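Long-range contact in PHOX (Pseudomonas fluorescens, PDB 4A9V), which probably hydrolyses phosphate monoesters as an alkaline phosphatase, using a cofactor of iron and calcium ions held within a beta-propeller: residues I87-P99 and V547-T559. Residues are numbered along the deposited sequence; the frame is centred on the assembly and turned at random.
Sequences INNEYTNYRYLYP and VGIQHPGENGGST. With FEO (mu-oxo-diiron), chain S; EDO (1,2-ethanediol), chain J.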
ATOM      1  N   ILE A  87      -8.692  -3.173  -6.977  1.00  5.93           N
ATOM      2  CA  ILE A  87      -8.151  -1.855  -6.694  1.00  6.15           C
ATOM      3  C   ILE A  87      -8.591  -1.435  -5.295  1.00  5.90           C
ATOM      4  O   ILE A  87      -9.783  -1.403  -4.974  1.00  6.60           O
ATOM      5  CB  ILE A  87      -8.648  -0.827  -7.724  1.00  6.35           C
ATOM      6  CG1 ILE A  87      -8.236  -1.221  -9.148  1.00  7.08           C
ATOM      7  CG2 ILE A  87      -8.140   0.558  -7.368  1.00  6.95           C
ATOM      8  CD1 ILE A  87      -9.177  -0.710 -10.224  1.00  8.37           C
ATOM      9  N   ASN A  88      -7.618  -1.110  -4.455  1.00  5.81           N
ATOM     10  CA  ASN A  88      -7.901  -0.662  -3.108  1.00  5.83           C
ATOM     11  C   ASN A  88      -8.504   0.728  -3.110  1.00  5.66           C
ATOM     12  O   ASN A  88      -8.116   1.578  -3.911  1.00  6.32           O
ATOM     13  CB  ASN A  88      -6.623  -0.604  -2.293  1.00  5.97           C
ATOM     14  CG  ASN A  88      -6.071  -1.966  -1.953  1.00  6.24           C
ATOM     15  OD1 ASN A  88      -6.687  -3.007  -2.212  1.00  6.91           O
ATOM     16  ND2 ASN A  88      -4.916  -1.964  -1.317  1.00  7.77           N
ATOM     17  N   ASN A  89      -9.321   0.986  -2.092  1.00  5.99           N
ATOM     18  CA  ASN A  89      -9.880   2.300  -1.814  1.00  6.62           C
ATOM     19  C   ASN A  89      -9.550   2.648  -0.371  1.00  6.19           C
ATOM     20  O   ASN A  89     -10.072   2.026   0.557  1.00  7.01           O
ATOM     21  CB  ASN A  89     -11.400   2.246  -2.026  1.00  6.82           C
ATOM     22  CG  ASN A  89     -11.766   1.925  -3.456  1.00  7.78           C
ATOM     23  OD1 ASN A  89     -12.383   0.898  -3.743  1.00  8.93           O
ATOM     24  ND2 ASN A  89     -11.383   2.809  -4.372  1.00  7.96           N
ATOM     25  N   GLU A  90      -8.590   3.543  -0.175  1.00  6.24           N
ATOM     26  CA  GLU A  90      -7.942   3.650   1.131  1.00  6.03           C
ATOM     27  C   GLU A  90      -8.740   4.465   2.148  1.00  6.71           C
ATOM     28  O   GLU A  90      -8.828   4.092   3.313  1.00  7.84           O
ATOM     29  CB  GLU A  90      -6.533   4.214   0.988  1.00  6.44           C
ATOM     30  CG  GLU A  90      -5.735   4.089   2.280  1.00  7.03           C
ATOM     31  CD  GLU A  90      -4.360   4.713   2.207  1.00  7.25           C
ATOM     32  OE1 GLU A  90      -4.245   5.836   1.675  1.00  8.70           O
ATOM     33  OE2 GLU A  90      -3.406   4.104   2.758  1.00  8.61           O
ATOM     34  N   TYR A  91      -9.250   5.622   1.742  1.00  6.58           N
ATOM     35  CA  TYR A  91      -9.943   6.512   2.667  1.00  7.38           C
ATOM     36  C   TYR A  91     -10.762   7.483   1.842  1.00  7.29           C
ATOM     37  O   TYR A  91     -10.942   7.271   0.638  1.00  8.11           O
ATOM     38  CB  TYR A  91      -8.963   7.205   3.640  1.00  7.88           C
ATOM     39  CG  TYR A  91      -8.037   8.235   3.032  1.00  7.78           C
ATOM     40  CD1 TYR A  91      -6.925   7.857   2.289  1.00  8.13           C
ATOM     41  CD2 TYR A  91      -8.201   9.581   3.302  1.00  8.39           C
ATOM     42  CE1 TYR A  91      -6.022   8.790   1.815  1.00  9.13           C
ATOM     43  CE2 TYR A  91      -7.313  10.526   2.824  1.00  9.27           C
ATOM     44  CZ  TYR A  91      -6.215  10.123   2.094  1.00  9.34           C
ATOM     45  OH  TYR A  91      -5.319  11.039   1.590  1.00 12.24           O
ATOM     46  N   THR A  92     -11.345   8.481   2.489  1.00  8.36           N
ATOM     47  CA  THR A  92     -12.199   9.412   1.770  1.00  8.47           C
ATOM     48  C   THR A  92     -11.921  10.841   2.198  1.00  8.64           C
ATOM     49  O   THR A  92     -11.260  11.090   3.200  1.00 11.55           O
ATOM     50  CB  THR A  92     -13.697   9.045   1.914  1.00 10.07           C
ATOM     51  OG1 THR A  92     -14.494   9.894   1.074  1.00 10.37           O
ATOM     52  CG2 THR A  92     -14.164   9.178   3.354  1.00 10.74           C
ATOM     53  N   ASN A  93     -12.389  11.773   1.382  1.00 10.06           N
ATOM     54  CA  ASN A  93     -12.097  13.188   1.550  1.00  9.18           C
ATOM     55  C   ASN A  93     -13.389  13.910   1.906  1.00  9.50           C
ATOM     56  O   ASN A  93     -14.254  14.093   1.046  1.00  9.13           O
ATOM     57  CB  ASN A  93     -11.560  13.728   0.228  1.00  9.85           C
ATOM     58  CG  ASN A  93     -10.456  12.852  -0.340  1.00 10.53           C
ATOM     59  OD1 ASN A  93      -9.427  12.647   0.300  1.00 10.53           O
ATOM     60  ND2 ASN A  93     -10.690  12.282  -1.516  1.00 10.16           N
ATOM     61  N   TYR A  94     -13.596  14.179   3.191  1.00  8.93           N
ATOM     62  CA  TYR A  94     -14.881  14.695   3.647  1.00  8.97           C
ATOM     63  C   TYR A  94     -15.282  15.988   2.919  1.00  9.27           C
ATOM     64  O   TYR A  94     -16.467  16.247   2.729  1.00  9.83           O
ATOM     65  CB  TYR A  94     -14.874  14.932   5.159  1.00  9.59           C
ATOM     66  CG  TYR A  94     -14.761  13.679   6.013  1.00  9.25           C
ATOM     67  CD1 TYR A  94     -15.124  12.430   5.531  1.00  9.49           C
ATOM     68  CD2 TYR A  94     -14.352  13.763   7.332  1.00  9.78           C
ATOM     69  CE1 TYR A  94     -15.096  11.309   6.345  1.00  9.83           C
ATOM     70  CE2 TYR A  94     -14.340  12.652   8.158  1.00 10.53           C
ATOM     71  CZ  TYR A  94     -14.761  11.438   7.670  1.00  9.07           C
ATOM     72  OH  TYR A  94     -14.737  10.302   8.451  1.00 10.45           O
ATOM     73  N   ARG A  95     -14.306  16.802   2.521  1.00  9.71           N
ATOM     74  CA  ARG A  95     -14.634  18.041   1.819  1.00 10.20           C
ATOM     75  C   ARG A  95     -15.386  17.806   0.521  1.00  9.77           C
ATOM     76  O   ARG A  95     -16.117  18.687   0.065  1.00 11.31           O
ATOM     77  CB  ARG A  95     -13.391  18.903   1.581  1.00 12.03           C
ATOM     78  CG  ARG A  95     -12.453  18.406   0.500  1.00 12.53           C
ATOM     79  CD  ARG A  95     -11.182  19.242   0.437  1.00 14.23           C
ATOM     80  NE  ARG A  95     -11.468  20.631   0.084  1.00 16.15           N
ATOM     81  CZ  ARG A  95     -10.853  21.683   0.614  1.00 18.99           C
ATOM     82  NH1 ARG A  95      -9.828  21.511   1.437  1.00 31.10           N
ATOM     83  NH2 ARG A  95     -11.148  22.899   0.187  1.00 21.12           N
ATOM     84  N   TYR A  96     -15.209  16.624  -0.065  1.00  8.89           N
ATOM     85  CA  TYR A  96     -15.868  16.263  -1.318  1.00  8.60           C
ATOM     86  C   TYR A  96     -16.970  15.220  -1.132  1.00  8.10           C
ATOM     87  O   TYR A  96     -17.860  15.109  -1.968  1.00  9.56           O
ATOM     88  CB  TYR A  96     -14.845  15.784  -2.352  1.00  9.33           C
ATOM     89  CG  TYR A  96     -13.749  16.786  -2.621  1.00  9.29           C
ATOM     90  CD1 TYR A  96     -14.048  18.084  -2.996  1.00  9.64           C
ATOM     91  CD2 TYR A  96     -12.413  16.425  -2.532  1.00 10.08           C
ATOM     92  CE1 TYR A  96     -13.050  19.003  -3.239  1.00  9.35           C
ATOM     93  CE2 TYR A  96     -11.406  17.333  -2.793  1.00 10.63           C
ATOM     94  CZ  TYR A  96     -11.733  18.629  -3.123  1.00 10.04           C
ATOM     95  OH  TYR A  96     -10.757  19.571  -3.343  1.00 10.97           O
ATOM     96  N   LEU A  97     -16.903  14.425  -0.073  1.00  8.90           N
ATOM     97  CA  LEU A  97     -17.803  13.289   0.075  1.00  8.65           C
ATOM     98  C   LEU A  97     -19.236  13.740   0.376  1.00  8.29           C
ATOM     99  O   LEU A  97     -20.196  13.159  -0.126  1.00  9.29           O
ATOM    100  CB  LEU A  97     -17.301  12.355   1.178  1.00  9.62           C
ATOM    101  CG  LEU A  97     -18.167  11.119   1.435  1.00  8.68           C
ATOM    102  CD1 LEU A  97     -18.278  10.250   0.189  1.00  9.64           C
ATOM    103  CD2 LEU A  97     -17.621  10.319   2.607  1.00  9.61           C
ATOM    104  N   TYR A  98     -19.364  14.722   1.267  1.00  9.25           N
ATOM    105  CA  TYR A  98     -20.660  15.178   1.766  1.00  8.99           C
ATOM    106  C   TYR A  98     -20.970  16.556   1.184  1.00  9.84           C
ATOM    107  O   TYR A  98     -20.064  17.365   1.012  1.00 10.34           O
ATOM    108  CB  TYR A  98     -20.633  15.288   3.293  1.00 10.06           C
ATOM    109  CG  TYR A  98     -20.183  14.029   4.000  1.00  9.52           C
ATOM    110  CD1 TYR A  98     -20.905  12.846   3.894  1.00  9.49           C
ATOM    111  CD2 TYR A  98     -19.037  14.029   4.782  1.00  9.67           C
ATOM    112  CE1 TYR A  98     -20.533  11.715   4.601  1.00  8.79           C
ATOM    113  CE2 TYR A  98     -18.667  12.915   5.515  1.00 10.85           C
ATOM    114  CZ  TYR A  98     -19.396  11.753   5.397  1.00  9.87           C
ATOM    115  OH  TYR A  98     -18.966  10.639   6.094  1.00 10.57           O
ATOM    116  N   PRO A  99     -22.260  16.898   1.056  1.00 10.20           N
ATOM    117  CA  PRO A  99     -22.570  18.256   0.590  1.00 11.87           C
ATOM    118  C   PRO A  99     -22.066  19.317   1.558  1.00 11.67           C
ATOM    119  O   PRO A  99     -21.651  20.395   1.135  1.00 15.29           O
ATOM    120  CB  PRO A  99     -24.099  18.282   0.516  1.00 14.18           C
ATOM    121  CG  PRO A  99     -24.538  16.865   0.562  1.00 21.28           C
ATOM    122  CD  PRO A  99     -23.467  16.084   1.267  1.00 12.27           C
ATOM    123  N   VAL A 547      -1.968   3.379 -13.508  1.00  6.67           N
ATOM    124  CA  VAL A 547      -1.410   4.063 -12.348  1.00  6.76           C
ATOM    125  C   VAL A 547      -2.508   4.895 -11.691  1.00  6.60           C
ATOM    126  O   VAL A 547      -3.362   5.464 -12.371  1.00  7.91           O
ATOM    127  CB  VAL A 547      -0.189   4.936 -12.736  1.00  6.81           C
ATOM    128  CG1 VAL A 547      -0.569   6.018 -13.738  1.00  9.15           C
ATOM    129  CG2 VAL A 547       0.458   5.545 -11.500  1.00  7.87           C
ATOM    130  N   GLY A 548      -2.500   4.941 -10.366  1.00  6.24           N
ATOM    131  CA  GLY A 548      -3.491   5.700  -9.622  1.00  6.74           C
ATOM    132  C   GLY A 548      -3.079   7.129  -9.319  1.00  6.70           C
ATOM    133  O   GLY A 548      -1.917   7.427  -9.003  1.00  7.43           O
ATOM    134  N   ILE A 549      -4.081   8.002  -9.369  1.00  6.63           N
ATOM    135  CA  ILE A 549      -3.973   9.372  -8.917  1.00  7.10           C
ATOM    136  C   ILE A 549      -4.937   9.525  -7.747  1.00  6.48           C
ATOM    137  O   ILE A 549      -6.155   9.456  -7.912  1.00  6.97           O
ATOM    138  CB  ILE A 549      -4.362  10.345 -10.048  1.00  7.57           C
ATOM    139  CG1 ILE A 549      -3.438  10.175 -11.264  1.00  9.17           C
ATOM    140  CG2 ILE A 549      -4.362  11.776  -9.539  1.00  8.52           C
ATOM    141  CD1 ILE A 549      -1.962  10.375 -10.987  1.00  8.88           C
ATOM    142  N   GLN A 550      -4.369   9.595  -6.550  1.00  6.52           N
ATOM    143  CA  GLN A 550      -5.132   9.541  -5.318  1.00  6.65           C
ATOM    144  C   GLN A 550      -5.280  10.938  -4.715  1.00  6.64           C
ATOM    145  O   GLN A 550      -4.331  11.718  -4.684  1.00  7.24           O
ATOM    146  CB  GLN A 550      -4.445   8.597  -4.318  1.00  6.81           C
ATOM    147  CG  GLN A 550      -5.304   8.235  -3.119  1.00  6.35           C
ATOM    148  CD  GLN A 550      -4.509   7.595  -2.006  1.00  7.07           C
ATOM    149  OE1 GLN A 550      -3.477   8.123  -1.586  1.00  8.36           O
ATOM    150  NE2 GLN A 550      -5.001   6.472  -1.492  1.00  7.24           N
ATOM    151  N   HIS A 551      -6.483  11.208  -4.215  1.00  6.96           N
ATOM    152  CA  HIS A 551      -6.841  12.482  -3.577  1.00  7.73           C
ATOM    153  C   HIS A 551      -6.347  13.713  -4.296  1.00  8.36           C
ATOM    154  O   HIS A 551      -5.864  14.647  -3.666  1.00  8.71           O
ATOM    155  CB  HIS A 551      -6.453  12.511  -2.087  1.00  8.30           C
ATOM    156  CG  HIS A 551      -4.965  12.375  -1.817  1.00  8.42           C
ATOM    157  ND1 HIS A 551      -4.075  13.365  -2.053  1.00  8.36           N
ATOM    158  CD2 HIS A 551      -4.243  11.330  -1.251  1.00  8.58           C
ATOM    159  CE1 HIS A 551      -2.850  12.964  -1.669  1.00  8.94           C
ATOM    160  NE2 HIS A 551      -2.956  11.724  -1.172  1.00  9.07           N
ATOM    161  N   PRO A 552      -6.587  13.806  -5.614  1.00  8.04           N
ATOM    162  CA  PRO A 552      -6.326  15.096  -6.239  1.00  8.95           C
ATOM    163  C   PRO A 552      -7.093  16.211  -5.540  1.00  8.65           C
ATOM    164  O   PRO A 552      -8.254  16.035  -5.170  1.00  9.18           O
ATOM    165  CB  PRO A 552      -6.818  14.899  -7.678  1.00  9.08           C
ATOM    166  CG  PRO A 552      -7.848  13.834  -7.572  1.00  8.68           C
ATOM    167  CD  PRO A 552      -7.360  12.911  -6.495  1.00  8.29           C
ATOM    168  N   GLY A 553      -6.434  17.341  -5.318  1.00  9.31           N
ATOM    169  CA  GLY A 553      -7.089  18.470  -4.679  1.00  9.56           C
ATOM    170  C   GLY A 553      -7.403  18.244  -3.207  1.00 10.57           C
ATOM    171  O   GLY A 553      -8.336  18.838  -2.680  1.00 10.79           O
ATOM    172  N   GLU A 554      -6.537  17.527  -2.495  1.00 10.35           N
ATOM    173  CA  GLU A 554      -6.768  17.300  -1.070  1.00 11.88           C
ATOM    174  C   GLU A 554      -6.869  18.598  -0.266  1.00 12.53           C
ATOM    175  O   GLU A 554      -7.614  18.660   0.709  1.00 14.20           O
ATOM    176  CB  GLU A 554      -5.704  16.373  -0.476  1.00 11.93           C
ATOM    177  CG  GLU A 554      -4.317  16.984  -0.376  1.00 13.21           C
ATOM    178  CD  GLU A 554      -3.296  16.053   0.263  1.00 14.72           C
ATOM    179  OE1 GLU A 554      -3.682  15.003   0.831  1.00 15.06           O
ATOM    180  OE2 GLU A 554      -2.097  16.395   0.214  1.00 16.96           O
ATOM    181  N   ASN A 555      -6.217  19.655  -0.749  1.00 13.31           N
ATOM    182  CA  ASN A 555      -6.289  20.968  -0.105  1.00 15.03           C
ATOM    183  C   ASN A 555      -7.018  22.010  -0.949  1.00 15.92           C
ATOM    184  O   ASN A 555      -6.881  23.209  -0.716  1.00 19.27           O
ATOM    185  CB  ASN A 555      -4.882  21.469   0.219  1.00 18.98           C
ATOM    186  CG  ASN A 555      -4.192  20.624   1.269  1.00 21.18           C
ATOM    187  OD1 ASN A 555      -4.837  20.132   2.194  1.00 24.01           O
ATOM    188  ND2 ASN A 555      -2.930  20.297   1.024  1.00 27.53           N
ATOM    189  N   GLY A 556      -7.831  21.552  -1.892  1.00 14.82           N
ATOM    190  CA  GLY A 556      -8.813  22.403  -2.553  1.00 18.81           C
ATOM    191  C   GLY A 556      -8.348  23.046  -3.851  1.00 21.67           C
ATOM    192  O   GLY A 556      -8.998  23.966  -4.351  1.00 20.01           O
ATOM    193  N   GLY A 557      -7.265  22.543  -4.437  1.00 16.34           N
ATOM    194  CA  GLY A 557      -6.684  23.198  -5.616  1.00 16.64           C
ATOM    195  C   GLY A 557      -6.711  22.431  -6.940  1.00 14.74           C
ATOM    196  O   GLY A 557      -5.962  22.760  -7.861  1.00 14.55           O
ATOM    197  N   SER A 558      -7.633  21.482  -7.084  1.00 11.47           N
ATOM    198  CA  SER A 558      -7.697  20.654  -8.291  1.00 10.45           C
ATOM    199  C   SER A 558      -9.127  20.499  -8.791  1.00  9.30           C
ATOM    200  O   SER A 558     -10.069  20.428  -7.996  1.00 10.41           O
ATOM    201  CB  SER A 558      -7.089  19.271  -8.022  1.00 10.43           C
ATOM    202  OG  SER A 558      -7.109  18.453  -9.181  1.00  9.57           O
ATOM    203  N   THR A 559      -9.263  20.327 -10.105  1.00  9.64           N
ATOM    204  CA  THR A 559     -10.517  19.882 -10.700  1.00 10.02           C
ATOM    205  C   THR A 559     -10.289  18.636 -11.575  1.00  9.53           C
ATOM    206  O   THR A 559     -11.137  18.262 -12.379  1.00 10.06           O
ATOM    207  CB  THR A 559     -11.159  21.013 -11.533  1.00 11.56           C
ATOM    208  OG1 THR A 559     -10.215  21.512 -12.487  1.00 12.90           O
ATOM    209  CG2 THR A 559     -11.613  22.162 -10.632  1.00 13.69           C
TER
HETATM  210 FE1  FEO S1594      -1.357   4.095   2.716  1.00  7.69          FE
HETATM  211 FE2  FEO S1594       1.907   4.050   3.905  1.00  7.08          FE
HETATM  212  O   FEO S1594       0.523   4.623   2.687  1.00  7.92           O
HETATM  213  C1  EDO J 904     -19.527  20.338  -2.436  1.00 65.03           C
HETATM  214  O1  EDO J 904     -19.681  19.509  -3.595  1.00 55.49           O
HETATM  215  C2  EDO J 904     -19.048  19.497  -1.252  1.00 36.80           C
HETATM  216  O2  EDO J 904     -19.263  18.105  -1.541  1.00 24.91           O
HETATM  217  O   HOH W   1      -2.383   7.621   0.863  1.00  9.07           O
HETATM  218  O   HOH W   2      -5.667  13.618   1.991  1.00 15.19           O
HETATM  219  O   HOH W   3     -10.317  21.273  -5.452  1.00 13.71           O
HETATM  220  O   HOH W   4      -1.352   4.933   0.726  1.00  8.23           O
HETATM  221  O   HOH W   5      -1.496   6.214   3.516  1.00 13.70           O
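The ring of Tyr96 receives the backbone O of Gly553 at its edge, in the ring plane, while CG of Arg95 sits over the centre of one face. Tyr96 OH donates to that oxygen (OH to Gly553 O, 2.6 Å) and accepts from a water that also donates to Ser558 O. Gly556 N, closing the type I turn 553-556, reaches the same oxygen from the opposite face of its carbonyl plane, and Gly553 O is gripped by two donors. Gly556 CA lies against one face of the Arg95 guanidinium, 3.6 Å from NH2. Further inward, Tyr91 OH comes within 3.1 Å of His551 CD2. Above one face of the imidazole, toward its rim, stands Glu554 OE1, linked to Tyr91 OH through a water. His551 NE2 is hydrogen-bonded to Glu532, which binds lithium here at a site that can hold calcium in this protein. At the inner end, Gln550, with CG anti to the backbone N (chi1 -168°), extends its amide to Glu90; NE2 gives OE1 of Glu90 a weak bond of 3.3 Å, the two planes 24° apart, and has a stronger partner in Asn67. A water bridges Glu90 OE1 and Gln550 OE1, 2.7 Å from each. Glu90 OE2 binds FE1 at 2.0 Å, beside Cys179 and Glu194. Thus the ends of strands 82-89 and 544-550, with their following loops, meet from the iron site outward, as in a beta-propeller holding its iron-calcium cofactor near the central axis.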